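Local coordinates for protein acyl-homoserine-lactone synthase (Pseudomonas aeruginosa, PDB 1RO5) that makes the quorum-sensing signal N-(3-oxododecanoyl)homoserine lactone from S-adenosyl-L-methionine and an acyl chain delivered on acyl carrier protein, at residues 146-149 with 150-154. Residues are numbered along the deposited sequence; the frame is centred on the assembly and turned at random.
Sequences VGVE and KMMIR
Val146 and Lys150 sit one turn apart at the start of helix 146-154, the short helix that follows strand 139-145 in the alpha-beta-alpha sandwich of this acetyltransferase-like fold. Their backbones are joined by the bond from Lys150 N to Val146 O, 3.0 Å, and the lysine side chain then runs back over the first turn. Its CG stands between the backbone N and the carbonyl carbon (chi1 56°), close to the carbonyl oxygens of Val146 and Gly147; beyond it the chain bends at chi3, and the CE methylene meets Val146 CG1 at 3.8 Å. Gly147, with no side chain of its own, lies beside a bound sulfate, while its carbonyl takes the N-H of Met151.

Val148 and Met151 touch more loosely, the valine CG1 methyl lying 4.3 Å from Met151 CE, which is turned back by bends at chi2 and chi3. The bond from Met152 N to Val148 O is weak, and the same N-H also reaches Glu149 O at 3.0 Å, coming from above that carbonyl plane. Glu149 O therefore accepts twice, its straighter bond being the one from Ile153 N.

On the side of the helix facing strand 171-179, Glu149 has CG anti to its own N (chi1 162°) and an extended chain, which carries the carboxylate away from the following turn to a salt bridge with Arg161. The aliphatic part of Glu149 rests on Val174 and Leu176, and Met152 also packs on Leu176. Toward the next turn, Glu149 CG meets the branch methyl CG2 of Ile153 at 4.1 Å, and that same methyl lies 3.3 Å from Glu149 O.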
loop_
_atom_site.group_PDB
_atom_site.type_symbol
_atom_site.label_atom_id
_atom_site.label_comp_id
_atom_site.label_asym_id
_atom_site.label_seq_id
_atom_site.Cartn_x
_atom_site.Cartn_y
_atom_site.Cartn_z
ATOM N N VAL A 146 7.844 9.754 -5.851
ATOM C CA VAL A 146 8.509 9.501 -7.133
ATOM C C VAL A 146 9.494 8.382 -7.066
ATOM O O VAL A 146 9.661 7.621 -8.031
ATOM C CB VAL A 146 9.145 10.746 -7.742
ATOM C CG1 VAL A 146 9.875 10.325 -9.053
ATOM C CG2 VAL A 146 8.071 11.745 -8.042
ATOM N N GLY A 147 10.133 8.264 -5.889
ATOM C CA GLY A 147 11.056 7.163 -5.530
ATOM C C GLY A 147 10.367 5.826 -5.716
ATOM O O GLY A 147 10.877 4.902 -6.388
ATOM N N VAL A 148 9.213 5.646 -5.083
ATOM C CA VAL A 148 8.595 4.318 -5.133
ATOM C C VAL A 148 8.090 4.115 -6.583
ATOM O O VAL A 148 8.063 3.014 -7.088
ATOM C CB VAL A 148 7.409 4.250 -4.151
ATOM C CG1 VAL A 148 6.371 3.122 -4.505
ATOM C CG2 VAL A 148 7.857 4.250 -2.733
ATOM N N GLU A 149 7.663 5.196 -7.222
ATOM C CA GLU A 149 7.217 5.080 -8.607
ATOM C C GLU A 149 8.330 4.428 -9.461
ATOM O O GLU A 149 8.091 3.400 -10.180
ATOM C CB GLU A 149 6.784 6.414 -9.198
ATOM C CG GLU A 149 6.742 6.355 -10.733
ATOM C CD GLU A 149 6.366 7.688 -11.308
ATOM O OE1 GLU A 149 6.698 8.722 -10.649
ATOM O OE2 GLU A 149 5.699 7.779 -12.375
ATOM N N LYS A 150 9.560 4.938 -9.327
ATOM C CA LYS A 150 10.653 4.361 -10.145
ATOM C C LYS A 150 11.048 3.007 -9.688
ATOM O O LYS A 150 11.337 2.145 -10.482
ATOM C CB LYS A 150 11.827 5.318 -10.472
ATOM C CG LYS A 150 12.555 5.980 -9.377
ATOM C CD LYS A 150 13.562 7.005 -10.027
ATOM C CE LYS A 150 12.965 8.448 -10.163
ATOM N NZ LYS A 150 13.981 9.550 -10.084
ATOM N N MET A 151 10.878 2.728 -8.424
ATOM C CA MET A 151 11.241 1.418 -7.978
ATOM C C MET A 151 10.303 0.375 -8.690
ATOM O O MET A 151 10.704 -0.768 -9.031
ATOM C CB MET A 151 11.201 1.472 -6.453
ATOM C CG MET A 151 11.644 0.292 -5.663
ATOM S SD MET A 151 10.147 -0.873 -5.870
ATOM C CE MET A 151 8.991 -0.256 -4.345
ATOM N N MET A 152 9.103 0.834 -9.045
ATOM C CA MET A 152 8.073 -0.016 -9.550
ATOM C C MET A 152 8.212 0.001 -11.038
ATOM O O MET A 152 8.104 -1.055 -11.609
ATOM C CB MET A 152 6.692 0.504 -9.182
ATOM C CG MET A 152 6.104 -0.027 -7.861
ATOM S SD MET A 152 4.441 0.722 -7.473
ATOM C CE MET A 152 4.628 2.217 -6.936
ATOM N N ILE A 153 8.428 1.147 -11.697
ATOM C CA ILE A 153 8.629 1.068 -13.151
ATOM C C ILE A 153 9.867 0.130 -13.493
ATOM O O ILE A 153 9.837 -0.560 -14.475
ATOM C CB ILE A 153 8.742 2.458 -13.926
ATOM C CG1 ILE A 153 10.201 2.954 -13.888
ATOM C CG2 ILE A 153 7.727 3.555 -13.500
ATOM C CD1 ILE A 153 10.609 4.493 -14.398
ATOM N N ARG A 154 10.903 0.120 -12.658
ATOM C CA ARG A 154 12.084 -0.678 -12.824
ATOM C C ARG A 154 11.827 -2.173 -12.596
ATOM O O ARG A 154 12.494 -3.042 -13.225
ATOM C CB ARG A 154 13.197 -0.262 -11.832
ATOM C CG ARG A 154 13.848 1.071 -12.197
ATOM C CD ARG A 154 15.206 1.291 -11.592
ATOM N NE ARG A 154 15.355 2.616 -10.993
ATOM C CZ ARG A 154 15.555 2.773 -9.696
ATOM N NH1 ARG A 154 15.614 1.663 -8.886
ATOM N NH2 ARG A 154 15.687 4.027 -9.221
#